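PDB 4KSA: malonyl-CoA decarboxylase, which probably catalyses the decarboxylation of malonyl-CoA to acetyl-CoA and carbon dioxide. Local coordinates for residues 309-312 with 313-316; 338-341 with 342-345; 352-355 with 356-360; 414-418 with 419-423; 436-439 with 440-443. All blocks are in the same frame, centred on the assembly; numbering follows the deposited sequence.

Contact 1 (309-312 with 313-316); sequences PGFA and KWLK
Gly310 occupies the N-cap position of helix 311-320, and its O takes the N-H of Trp314 at 3.2 Å, followed by the helical bonds from Leu315 N to Phe311 O (2.8 Å) and from Lys316 N to Ala312 O (3.0 Å). At the backbone angles of Gly310 a CB would be jammed against the carbonyl O of Pro309, which accounts for a glycine at this cap. Phe311 and Trp314 carry the apolar part. In each, CG points away from its own main-chain N (chi1 172° and 176°), and the two rings then meet at a slant, Phe311 CE1 lying 4.0 Å from Trp314 CE3. One turn on from Phe311, Leu315 adds a looser touch, its CD2 4.5 Å from Phe311 CE2. Lys313 runs the other way along the helix start: its chain bends at the last torsion (chi4 82°), bringing NZ back to 4.0 Å from Gly310 N, while Lys316 points off to a salt bridge with Asp320. Tyr364 meets both aromatic rings. Phe311 also packs on Val357 and Ala361 of helix 347-367, where Leu315 reaches Leu360, while Ala312 shares a backbone hydrogen bond with Gln406 of helix 401-407.

Contact 2 (338-341 with 342-345); sequences LDTP and NWFD
Trp343 turns its indole back over Leu338, five residues earlier, and the leucine runs alongside the indole in the same direction. Leu338 CD2 is 3.6 Å from Trp343 CZ2 and equally near CE2, standing 3.3 Å off the indole plane toward the rim, while CB of Phe344 sits on the other side of that plane. The indole gets there with CG tucked between the main-chain N and the carbonyl carbon (chi1 62°). Pro341 and Asn342 form the outer bend, where the side chain of Asn342 leans back on the proline: OD1 lies 3.2 Å from Pro341 CB, and Asn342 CB is 3.6 Å from Pro341 O. The stretch is the linker between helices 329-335 and 347-367 in the C-terminal domain, which belongs to the acetyltransferase clan; an inverse gamma turn centred on Asp339 and a short 3-10 turn at 343-344 fold it back on itself. Thr340 OG1, hydrogen-bonded to Ala337 O, is 3.2 Å from Trp343 CB. No hydrogen bond joins 338-341 to 342-345. Trp343 packs beyond the loop on Leu353, Thr349 and Met404, and Asp339 OD2 forms a salt bridge with Arg319.

Contact 3 (352-355 with 356-360); sequences RLKP and IVLQL
Leu358 N donates to Lys354 O at 3.1 Å, one of three consecutive i to i+4 bonds that join 352-355 to 356-360 in the middle of helix 347-367. The next, from Gln359 N to Pro355 O, is longer at 3.3 Å and less straight (N-H...O 144°). The first of the three, Val357 N to Leu353 O, has a good angle, but the place of that oxygen is less sure. Farther on, Leu360 N is taken up by Ile356 O at 3.1 Å. The gap in the series is Pro355, which has an N without a hydrogen and therefore makes no bond to the preceding turn; the helix is kinked there. Its own carbonyl still accepts, so the loss is on the donor side. The apolar atoms follow the same spacing. Lys354 and Leu358 run together off the same face of the helix, with Lys354 CG 3.5 Å from Leu358 CD1; the extended start of the lysine (chi1 176°) lays its methylenes along the leucine. With an alanine in place of Leu358, those methylenes would probably lose their apolar neighbour, and the lysine chain would be freer to turn. On the inner side the Leu353 and Ile356 side chains meet at a slant, Leu353 CD2 to Ile356 CG2 4.1 Å, although the place of that CG2 is less certain; Leu353 CD2 also touches Val357 CG2 at 4.3 Å. Ile356 then meets Ala331 and Leu335 of helix 329-335. The N-H groups from 357 to 360 thus find carbonyls one turn back, while the proline withholds a donor from the turn before, and the side chains bind the helix to its neighbours by apolar packing.

Contact 4 (414-418 with 419-423); sequences YLYAL and GDIEA
Tyr416 and Ile421 cross at a slant, the isoleucine bringing the end of its longer branch to the rim of the phenol ring and not over it: CD1 lies in the ring plane, 3.2 Å from Tyr416 CD2 and 4.0 Å from CE2. Ile421 achieves this with CG1 opposite the carbonyl carbon and beside its own N (chi1 -71°), which sends CD1 back toward the strand. The far end of the tyrosine is held elsewhere, its OH hydrogen-bonded to His383 ND1, so the ring is fixed at one end by a polar bond and touched at the edge by a methyl group. On the other side of the chain Asp420 folds its carboxylate over the methyl group of Ala417, with OD2 3.0 Å and OD1 3.3 Å from Ala417 CB. Although Asp420 occupies the N-cap position of helix 421-431, its side chain makes no capping bond. Were Asp420 replaced by a glycine, the methyl group of Ala417 would probably lose the carboxylate that lies against it. The backbone makes the actual connection: Asp420 N donates to Ala417 O at 2.9 Å, closing a beta turn that carries the chain from strand 411-416 into helix 421-431. Ile421 N adds a weak bond to the same oxygen at 3.3 Å. Leu418, at the outside of the turn, packs on helix 284-295. A single main-chain carbonyl therefore gathers the polar bonds of the turn, while the side chains add an apolar contact at the tyrosine rim and, across the chain, a carboxylate lying against a methyl group.

Contact 5 (436-439 with 440-443); sequences AASA and VRKL
The guanidinium of Arg441 lies across the carbonyl O of Ala436, which sits 2.9 Å above one face of the flat group and toward its rim. NH1 is its closest atom, but the angle is too poor for a hydrogen bond; the oxygen meets the face of the group and not its N-H directions. A bend at chi3 (51°) turns the end of the arginine back along the start of the segment, and on the way CD passes 4.1 Å from Ala436 CB. That same methyl group also meets Val440, whose CG1 is modelled 3.7 Å away, though the position of this CG1 is less certain. The backbone is a single helical turn, 438-441, with Ala437 at its N-cap. Arg441 N donates to Ala437 O at 2.9 Å, though the place of that oxygen is less sure, and Lys442 N reaches Ser438 O at 2.7 Å, in the plane of the carbonyl (N-H...O 166°). Lys442 is where the chain leaves helical angles, and its side chain starts across Ser438, CG lying 3.0 Å from Ser438 O, and the extended chain continues past Ser438 and Ala439. The short turn lies between the edge of the sheet and the long helix 347-367. Ala436 and Val440 pack on Leu390 and Leu393 of strand 389-394, and the backbone of Ala437 is hydrogen-bonded to Leu390. From the other direction Leu366 of helix 347-367 meets both Ala436 and Arg441, and Leu358 of the same helix touches Leu443.

Contacts 1, 2 and 3 form one continuous apolar patch, their centres 14 to 16 Å apart. Leu315 CD2 meets Leu338 CD1 at 3.8 Å between contacts 1 and 2, Leu315 CD1 meets Leu360 CD1 at 3.5 Å between 1 and 3, and Leu338 CD2 meets Leu353 CD1 at 3.6 Å between 2 and 3. Contact 5 joins this patch only through contact 3, where Leu443 CD2 lies 3.8 Å from Leu358 O. Contact 4 touches none of the others; its nearest atoms are about 7 Å from those of contacts 1 and 5. All five lie away from His162, a magnesium ligand in a structure of this protein, though no magnesium is bound to this chain here.

Contact 1 (309-312 with 313-316)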
loop_
_atom_site.group_PDB
_atom_site.type_symbol
_atom_site.label_atom_id
_atom_site.label_comp_id
_atom_site.label_asym_id
_atom_site.label_seq_id
_atom_site.Cartn_x
_atom_site.Cartn_y
_atom_site.Cartn_z
ATOM N N PRO A 309 -38.522 12.283 9.881
ATOM C CA PRO A 309 -38.671 12.470 11.323
ATOM C C PRO A 309 -39.044 13.919 11.569
ATOM O O PRO A 309 -38.535 14.818 10.907
ATOM C CB PRO A 309 -37.284 12.110 11.849
ATOM C CG PRO A 309 -36.390 12.639 10.773
ATOM C CD PRO A 309 -37.093 12.172 9.513
ATOM N N GLY A 310 -39.959 14.160 12.488
ATOM C CA GLY A 310 -40.316 15.540 12.730
ATOM C C GLY A 310 -41.492 16.042 11.923
ATOM O O GLY A 310 -41.881 17.200 12.085
ATOM N N PHE A 311 -42.042 15.205 11.039
ATOM C CA PHE A 311 -43.224 15.610 10.267
ATOM C C PHE A 311 -44.389 15.510 11.236
ATOM O O PHE A 311 -45.197 16.431 11.341
ATOM C CB PHE A 311 -43.490 14.689 9.074
ATOM C CG PHE A 311 -44.803 14.971 8.366
ATOM C CD1 PHE A 311 -45.042 16.199 7.765
ATOM C CD2 PHE A 311 -45.808 13.999 8.314
ATOM C CE1 PHE A 311 -46.267 16.462 7.119
ATOM C CE2 PHE A 311 -47.028 14.252 7.673
ATOM C CZ PHE A 311 -47.257 15.483 7.078
ATOM N N ALA A 312 -44.455 14.391 11.954
ATOM C CA ALA A 312 -45.516 14.179 12.928
ATOM C C ALA A 312 -45.552 15.316 13.946
ATOM O O ALA A 312 -46.612 15.893 14.226
ATOM C CB ALA A 312 -45.311 12.852 13.641
ATOM N N LYS A 313 -44.386 15.639 14.494
ATOM C CA LYS A 313 -44.289 16.696 15.485
ATOM C C LYS A 313 -44.800 18.004 14.904
ATOM O O LYS A 313 -45.545 18.743 15.554
ATOM C CB LYS A 313 -42.834 16.867 15.946
ATOM C CG LYS A 313 -42.131 15.568 16.366
ATOM C CD LYS A 313 -40.929 15.864 17.278
ATOM C CE LYS A 313 -40.039 14.634 17.526
ATOM N NZ LYS A 313 -39.062 14.373 16.411
ATOM N N TRP A 314 -44.400 18.286 13.674
ATOM C CA TRP A 314 -44.811 19.511 13.009
ATOM C C TRP A 314 -46.318 19.561 12.799
ATOM O O TRP A 314 -46.940 20.586 13.055
ATOM C CB TRP A 314 -44.119 19.637 11.656
ATOM C CG TRP A 314 -44.564 20.830 10.871
ATOM C CD1 TRP A 314 -44.152 22.116 11.032
ATOM C CD2 TRP A 314 -45.513 20.844 9.795
ATOM N NE1 TRP A 314 -44.785 22.938 10.128
ATOM C CE2 TRP A 314 -45.631 22.184 9.359
ATOM C CE3 TRP A 314 -46.292 19.856 9.170
ATOM C CZ2 TRP A 314 -46.475 22.561 8.310
ATOM C CZ3 TRP A 314 -47.133 20.231 8.128
ATOM C CH2 TRP A 314 -47.223 21.578 7.715
ATOM N N LEU A 315 -46.889 18.453 12.320
ATOM C CA LEU A 315 -48.328 18.352 12.052
ATOM C C LEU A 315 -49.135 18.603 13.310
ATOM O O LEU A 315 -50.188 19.231 13.263
ATOM C CB LEU A 315 -48.677 16.969 11.494
ATOM C CG LEU A 315 -50.121 16.772 11.013
ATOM C CD1 LEU A 315 -50.429 17.789 9.924
ATOM C CD2 LEU A 315 -50.312 15.347 10.486
ATOM N N LYS A 316 -48.627 18.086 14.426
ATOM C CA LYS A 316 -49.235 18.247 15.747
ATOM C C LYS A 316 -49.353 19.736 16.029
ATOM O O LYS A 316 -50.425 20.250 16.314
ATOM C CB LYS A 316 -48.334 17.597 16.799
ATOM C CG LYS A 316 -48.554 18.060 18.225
ATOM C CD LYS A 316 -49.834 17.496 18.818
ATOM C CE LYS A 316 -49.922 17.810 20.311
ATOM N NZ LYS A 316 -51.285 17.575 20.889
#

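Contact 2 (338-341 with 342-345)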
loop_
_atom_site.group_PDB
_atom_site.type_symbol
_atom_site.label_atom_id
_atom_site.label_comp_id
_atom_site.label_asym_id
_atom_site.label_seq_id
_atom_site.Cartn_x
_atom_site.Cartn_y
_atom_site.Cartn_z
ATOM N N LEU A 338 -56.116 10.194 11.724
ATOM C CA LEU A 338 -54.766 9.854 12.146
ATOM C C LEU A 338 -54.709 9.477 13.620
ATOM O O LEU A 338 -53.785 8.796 14.056
ATOM C CB LEU A 338 -53.826 11.028 11.872
ATOM C CG LEU A 338 -53.637 11.332 10.385
ATOM C CD1 LEU A 338 -52.922 12.656 10.200
ATOM C CD2 LEU A 338 -52.867 10.190 9.745
ATOM N N ASP A 339 -55.711 9.910 14.379
ATOM C CA ASP A 339 -55.767 9.629 15.810
ATOM C C ASP A 339 -56.537 8.349 16.148
ATOM O O ASP A 339 -57.431 8.362 16.996
ATOM C CB ASP A 339 -56.408 10.811 16.547
ATOM C CG ASP A 339 -55.668 12.115 16.317
ATOM O OD1 ASP A 339 -54.445 12.155 16.581
ATOM O OD2 ASP A 339 -56.307 13.099 15.877
ATOM N N THR A 340 -56.187 7.248 15.490
ATOM C CA THR A 340 -56.851 5.971 15.733
ATOM C C THR A 340 -55.848 4.828 15.640
ATOM O O THR A 340 -54.832 4.940 14.960
ATOM C CB THR A 340 -57.978 5.717 14.716
ATOM O OG1 THR A 340 -57.446 5.817 13.390
ATOM C CG2 THR A 340 -59.113 6.725 14.906
ATOM N N PRO A 341 -56.140 3.701 16.308
ATOM C CA PRO A 341 -55.300 2.500 16.345
ATOM C C PRO A 341 -54.527 2.178 15.074
ATOM O O PRO A 341 -53.315 2.377 15.012
ATOM C CB PRO A 341 -56.292 1.401 16.698
ATOM C CG PRO A 341 -57.211 2.099 17.631
ATOM C CD PRO A 341 -57.452 3.423 16.926
ATOM N N ASN A 342 -55.224 1.674 14.063
ATOM C CA ASN A 342 -54.556 1.308 12.826
ATOM C C ASN A 342 -55.280 1.826 11.602
ATOM O O ASN A 342 -55.552 1.059 10.681
ATOM C CB ASN A 342 -54.448 -0.214 12.719
ATOM C CG ASN A 342 -54.021 -0.865 14.017
ATOM O OD1 ASN A 342 -54.723 -0.785 15.031
ATOM N ND2 ASN A 342 -52.863 -1.517 13.996
ATOM N N TRP A 343 -55.586 3.117 11.573
ATOM C CA TRP A 343 -56.288 3.679 10.425
ATOM C C TRP A 343 -55.724 3.165 9.100
ATOM O O TRP A 343 -56.468 2.965 8.140
ATOM C CB TRP A 343 -56.233 5.209 10.447
ATOM C CG TRP A 343 -54.857 5.780 10.366
ATOM C CD1 TRP A 343 -54.074 6.191 11.407
ATOM C CD2 TRP A 343 -54.097 6.006 9.176
ATOM N NE1 TRP A 343 -52.874 6.664 10.935
ATOM C CE2 TRP A 343 -52.862 6.561 9.570
ATOM C CE3 TRP A 343 -54.341 5.792 7.813
ATOM C CZ2 TRP A 343 -51.871 6.906 8.650
ATOM C CZ3 TRP A 343 -53.358 6.135 6.898
ATOM C CH2 TRP A 343 -52.135 6.687 7.322
ATOM N N PHE A 344 -54.414 2.942 9.052
ATOM C CA PHE A 344 -53.774 2.451 7.836
ATOM C C PHE A 344 -54.297 1.074 7.411
ATOM O O PHE A 344 -54.127 0.662 6.262
ATOM C CB PHE A 344 -52.237 2.416 7.993
ATOM C CG PHE A 344 -51.745 1.609 9.174
ATOM C CD1 PHE A 344 -51.664 2.179 10.443
ATOM C CD2 PHE A 344 -51.357 0.280 9.013
ATOM C CE1 PHE A 344 -51.201 1.435 11.535
ATOM C CE2 PHE A 344 -50.893 -0.472 10.097
ATOM C CZ PHE A 344 -50.815 0.107 11.361
ATOM N N ASP A 345 -54.942 0.366 8.332
ATOM C CA ASP A 345 -55.487 -0.942 8.014
ATOM C C ASP A 345 -56.881 -0.866 7.372
ATOM O O ASP A 345 -57.595 -1.862 7.299
ATOM C CB ASP A 345 -55.524 -1.821 9.267
ATOM C CG ASP A 345 -54.137 -2.246 9.718
ATOM O OD1 ASP A 345 -53.239 -2.332 8.851
ATOM O OD2 ASP A 345 -53.949 -2.510 10.929
#

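Contact 3 (352-355 with 356-360)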
loop_
_atom_site.group_PDB
_atom_site.type_symbol
_atom_site.label_atom_id
_atom_site.label_comp_id
_atom_site.label_asym_id
_atom_site.label_seq_id
_atom_site.Cartn_x
_atom_site.Cartn_y
_atom_site.Cartn_z
ATOM N N ARG A 352 -58.474 8.278 1.840
ATOM C CA ARG A 352 -59.159 9.501 2.214
ATOM C C ARG A 352 -58.127 10.498 2.747
ATOM O O ARG A 352 -58.184 11.697 2.454
ATOM C CB ARG A 352 -60.187 9.196 3.298
ATOM C CG ARG A 352 -61.431 10.058 3.236
ATOM C CD ARG A 352 -62.533 9.372 2.434
ATOM N NE ARG A 352 -62.874 8.042 2.956
ATOM C CZ ARG A 352 -63.068 7.750 4.243
ATOM N NH1 ARG A 352 -62.949 8.688 5.178
ATOM N NH2 ARG A 352 -63.401 6.514 4.595
ATOM N N LEU A 353 -57.184 9.975 3.531
ATOM C CA LEU A 353 -56.112 10.760 4.143
ATOM C C LEU A 353 -55.015 11.186 3.176
ATOM O O LEU A 353 -54.592 12.344 3.180
ATOM C CB LEU A 353 -55.470 9.959 5.275
ATOM C CG LEU A 353 -56.093 10.032 6.660
ATOM C CD1 LEU A 353 -55.468 8.975 7.543
ATOM C CD2 LEU A 353 -55.881 11.428 7.242
ATOM N N LYS A 354 -54.555 10.233 2.363
ATOM C CA LYS A 354 -53.476 10.462 1.399
ATOM C C LYS A 354 -53.451 11.842 0.734
ATOM O O LYS A 354 -52.408 12.479 0.669
ATOM C CB LYS A 354 -53.479 9.372 0.320
ATOM C CG LYS A 354 -52.444 9.607 -0.761
ATOM C CD LYS A 354 -52.492 8.585 -1.889
ATOM C CE LYS A 354 -51.584 7.401 -1.626
ATOM N NZ LYS A 354 -51.378 6.593 -2.865
ATOM N N PRO A 355 -54.595 12.322 0.225
ATOM C CA PRO A 355 -54.566 13.644 -0.410
ATOM C C PRO A 355 -54.292 14.790 0.560
ATOM O O PRO A 355 -53.482 15.668 0.269
ATOM C CB PRO A 355 -55.943 13.748 -1.046
ATOM C CG PRO A 355 -56.797 12.967 -0.083
ATOM C CD PRO A 355 -55.947 11.742 0.159
ATOM N N ILE A 356 -54.960 14.793 1.706
ATOM C CA ILE A 356 -54.736 15.868 2.658
ATOM C C ILE A 356 -53.320 15.829 3.247
ATOM O O ILE A 356 -52.650 16.863 3.327
ATOM C CB ILE A 356 -55.803 15.869 3.815
ATOM C CG1 ILE A 356 -55.476 16.972 4.839
ATOM C CG2 ILE A 356 -55.835 14.515 4.524
ATOM C CD1 ILE A 356 -55.218 18.363 4.230
ATOM N N VAL A 357 -52.854 14.648 3.647
ATOM C CA VAL A 357 -51.518 14.541 4.221
ATOM C C VAL A 357 -50.426 14.939 3.232
ATOM O O VAL A 357 -49.656 15.864 3.495
ATOM C CB VAL A 357 -51.245 13.123 4.755
ATOM C CG1 VAL A 357 -49.779 12.935 5.014
ATOM C CG2 VAL A 357 -52.001 12.922 6.041
ATOM N N LEU A 358 -50.357 14.259 2.095
ATOM C CA LEU A 358 -49.344 14.578 1.095
ATOM C C LEU A 358 -49.277 16.067 0.808
ATOM O O LEU A 358 -48.213 16.608 0.541
ATOM C CB LEU A 358 -49.624 13.837 -0.209
ATOM C CG LEU A 358 -49.498 12.319 -0.129
ATOM C CD1 LEU A 358 -49.772 11.710 -1.484
ATOM C CD2 LEU A 358 -48.110 11.953 0.351
ATOM N N GLN A 359 -50.417 16.737 0.858
ATOM C CA GLN A 359 -50.437 18.161 0.583
ATOM C C GLN A 359 -49.880 18.963 1.754
ATOM O O GLN A 359 -49.304 20.029 1.563
ATOM C CB GLN A 359 -51.854 18.612 0.266
ATOM C CG GLN A 359 -51.923 20.041 -0.223
ATOM C CD GLN A 359 -53.327 20.583 -0.166
ATOM O OE1 GLN A 359 -54.233 20.078 -0.846
ATOM N NE2 GLN A 359 -53.527 21.617 0.660
ATOM N N LEU A 360 -50.069 18.460 2.967
ATOM C CA LEU A 360 -49.544 19.137 4.141
ATOM C C LEU A 360 -48.033 18.908 4.150
ATOM O O LEU A 360 -47.247 19.818 4.456
ATOM C CB LEU A 360 -50.167 18.561 5.409
ATOM C CG LEU A 360 -51.592 19.016 5.697
ATOM C CD1 LEU A 360 -52.153 18.257 6.888
ATOM C CD2 LEU A 360 -51.574 20.515 5.959
#

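Contact 4 (414-418 with 419-423)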
loop_
_atom_site.group_PDB
_atom_site.type_symbol
_atom_site.label_atom_id
_atom_site.label_comp_id
_atom_site.label_asym_id
_atom_site.label_seq_id
_atom_site.Cartn_x
_atom_site.Cartn_y
_atom_site.Cartn_z
ATOM N N TYR A 414 -35.401 11.067 -2.455
ATOM C CA TYR A 414 -34.718 12.280 -2.871
ATOM C C TYR A 414 -34.029 11.744 -4.119
ATOM O O TYR A 414 -33.672 10.568 -4.174
ATOM C CB TYR A 414 -33.728 12.761 -1.807
ATOM C CG TYR A 414 -34.391 13.384 -0.587
ATOM C CD1 TYR A 414 -34.678 14.748 -0.542
ATOM C CD2 TYR A 414 -34.721 12.602 0.530
ATOM C CE1 TYR A 414 -35.273 15.336 0.590
ATOM C CE2 TYR A 414 -35.325 13.173 1.666
ATOM C CZ TYR A 414 -35.594 14.539 1.686
ATOM O OH TYR A 414 -36.177 15.098 2.802
ATOM N N LEU A 415 -33.887 12.577 -5.139
ATOM C CA LEU A 415 -33.294 12.128 -6.386
ATOM C C LEU A 415 -31.918 12.740 -6.582
ATOM O O LEU A 415 -31.762 13.968 -6.617
ATOM C CB LEU A 415 -34.240 12.491 -7.547
ATOM C CG LEU A 415 -34.056 11.954 -8.973
ATOM C CD1 LEU A 415 -32.900 12.674 -9.651
ATOM C CD2 LEU A 415 -33.850 10.449 -8.937
ATOM N N TYR A 416 -30.917 11.870 -6.679
ATOM C CA TYR A 416 -29.549 12.326 -6.881
ATOM C C TYR A 416 -29.202 12.150 -8.341
ATOM O O TYR A 416 -29.208 11.034 -8.868
ATOM C CB TYR A 416 -28.553 11.538 -6.014
ATOM C CG TYR A 416 -28.498 11.972 -4.564
ATOM C CD1 TYR A 416 -29.257 11.321 -3.590
ATOM C CD2 TYR A 416 -27.703 13.053 -4.162
ATOM C CE1 TYR A 416 -29.229 11.735 -2.249
ATOM C CE2 TYR A 416 -27.670 13.477 -2.819
ATOM C CZ TYR A 416 -28.442 12.809 -1.876
ATOM O OH TYR A 416 -28.461 13.223 -0.573
ATOM N N ALA A 417 -28.931 13.270 -8.993
ATOM C CA ALA A 417 -28.572 13.271 -10.402
ATOM C C ALA A 417 -27.165 13.813 -10.474
ATOM O O ALA A 417 -26.936 15.011 -10.274
ATOM C CB ALA A 417 -29.514 14.162 -11.188
ATOM N N LEU A 418 -26.230 12.914 -10.753
ATOM C CA LEU A 418 -24.819 13.242 -10.834
ATOM C C LEU A 418 -24.490 14.278 -11.908
ATOM O O LEU A 418 -23.431 14.216 -12.532
ATOM C CB LEU A 418 -24.036 11.949 -11.065
ATOM C CG LEU A 418 -22.513 11.970 -11.038
ATOM C CD1 LEU A 418 -22.004 12.808 -9.879
ATOM C CD2 LEU A 418 -22.025 10.529 -10.934
ATOM N N GLY A 419 -25.405 15.222 -12.114
ATOM C CA GLY A 419 -25.212 16.277 -13.092
ATOM C C GLY A 419 -25.717 17.609 -12.557
ATOM O O GLY A 419 -25.363 18.683 -13.062
ATOM N N ASP A 420 -26.558 17.543 -11.531
ATOM C CA ASP A 420 -27.098 18.751 -10.932
ATOM C C ASP A 420 -26.855 18.851 -9.426
ATOM O O ASP A 420 -27.335 19.791 -8.787
ATOM C CB ASP A 420 -28.593 18.877 -11.237
ATOM C CG ASP A 420 -29.232 17.550 -11.581
ATOM O OD1 ASP A 420 -28.929 17.001 -12.662
ATOM O OD2 ASP A 420 -30.038 17.053 -10.771
ATOM N N ILE A 421 -26.108 17.897 -8.865
ATOM C CA ILE A 421 -25.801 17.916 -7.438
ATOM C C ILE A 421 -25.275 19.294 -7.060
ATOM O O ILE A 421 -25.791 19.942 -6.153
ATOM C CB ILE A 421 -24.719 16.890 -7.059
ATOM C CG1 ILE A 421 -25.265 15.467 -7.160
ATOM C CG2 ILE A 421 -24.217 17.168 -5.649
ATOM C CD1 ILE A 421 -26.350 15.174 -6.174
ATOM N N GLU A 422 -24.247 19.750 -7.763
ATOM C CA GLU A 422 -23.672 21.053 -7.465
ATOM C C GLU A 422 -24.662 22.175 -7.689
ATOM O O GLU A 422 -24.758 23.093 -6.875
ATOM C CB GLU A 422 -22.412 21.285 -8.296
ATOM C CG GLU A 422 -21.238 20.443 -7.818
ATOM C CD GLU A 422 -19.952 20.763 -8.543
ATOM O OE1 GLU A 422 -19.650 21.970 -8.710
ATOM O OE2 GLU A 422 -19.243 19.807 -8.936
ATOM N N ALA A 423 -25.402 22.095 -8.790
ATOM C CA ALA A 423 -26.394 23.113 -9.113
ATOM C C ALA A 423 -27.394 23.293 -7.957
ATOM O O ALA A 423 -27.585 24.405 -7.433
ATOM C CB ALA A 423 -27.131 22.725 -10.399
#

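Contact 5 (436-439 with 440-443)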
loop_
_atom_site.group_PDB
_atom_site.type_symbol
_atom_site.label_atom_id
_atom_site.label_comp_id
_atom_site.label_asym_id
_atom_site.label_seq_id
_atom_site.Cartn_x
_atom_site.Cartn_y
_atom_site.Cartn_z
ATOM N N ALA A 436 -37.144 20.789 -5.694
ATOM C CA ALA A 436 -38.256 19.854 -5.640
ATOM C C ALA A 436 -38.778 19.621 -7.042
ATOM O O ALA A 436 -38.566 20.447 -7.929
ATOM C CB ALA A 436 -39.359 20.423 -4.767
ATOM N N ALA A 437 -39.451 18.492 -7.236
ATOM C CA ALA A 437 -40.036 18.140 -8.525
ATOM C C ALA A 437 -41.435 18.758 -8.590
ATOM O O ALA A 437 -42.069 18.960 -7.553
ATOM C CB ALA A 437 -40.134 16.626 -8.650
ATOM N N SER A 438 -41.916 19.057 -9.798
ATOM C CA SER A 438 -43.257 19.644 -9.964
ATOM C C SER A 438 -44.307 18.784 -9.269
ATOM O O SER A 438 -45.146 19.289 -8.526
ATOM C CB SER A 438 -43.609 19.767 -11.446
ATOM O OG SER A 438 -42.724 20.654 -12.111
ATOM N N ALA A 439 -44.245 17.480 -9.506
ATOM C CA ALA A 439 -45.183 16.551 -8.902
ATOM C C ALA A 439 -45.423 16.824 -7.411
ATOM O O ALA A 439 -46.437 16.400 -6.852
ATOM C CB ALA A 439 -44.683 15.123 -9.095
ATOM N N VAL A 440 -44.501 17.531 -6.764
ATOM C CA VAL A 440 -44.647 17.819 -5.339
ATOM C C VAL A 440 -44.778 19.314 -5.072
ATOM O O VAL A 440 -45.466 19.738 -4.143
ATOM C CB VAL A 440 -43.434 17.242 -4.531
ATOM C CG1 VAL A 440 -42.161 17.960 -4.896
ATOM C CG2 VAL A 440 -43.686 17.358 -3.048
ATOM N N ARG A 441 -44.116 20.104 -5.907
ATOM C CA ARG A 441 -44.120 21.555 -5.792
ATOM C C ARG A 441 -45.477 22.100 -6.221
ATOM O O ARG A 441 -45.909 23.145 -5.743
ATOM C CB ARG A 441 -43.002 22.136 -6.663
ATOM C CG ARG A 441 -42.463 23.490 -6.217
ATOM C CD ARG A 441 -41.020 23.655 -6.697
ATOM N NE ARG A 441 -40.888 23.375 -8.129
ATOM C CZ ARG A 441 -39.730 23.252 -8.777
ATOM N NH1 ARG A 441 -38.576 23.381 -8.124
ATOM N NH2 ARG A 441 -39.725 23.000 -10.085
ATOM N N LYS A 442 -46.152 21.392 -7.123
ATOM C CA LYS A 442 -47.469 21.834 -7.569
ATOM C C LYS A 442 -48.540 21.132 -6.743
ATOM O O LYS A 442 -49.667 20.951 -7.187
ATOM C CB LYS A 442 -47.673 21.564 -9.075
ATOM C CG LYS A 442 -47.847 20.108 -9.503
ATOM C CD LYS A 442 -47.811 20.005 -11.036
ATOM C CE LYS A 442 -47.831 18.552 -11.529
ATOM N NZ LYS A 442 -47.458 18.406 -12.973
ATOM N N LEU A 443 -48.174 20.759 -5.524
ATOM C CA LEU A 443 -49.081 20.070 -4.626
ATOM C C LEU A 443 -49.253 20.906 -3.370
ATOM O O LEU A 443 -49.921 20.497 -2.420
ATOM C CB LEU A 443 -48.504 18.695 -4.275
ATOM C CG LEU A 443 -49.321 17.754 -3.396
ATOM C CD1 LEU A 443 -50.670 17.489 -4.045
ATOM C CD2 LEU A 443 -48.554 16.455 -3.192
#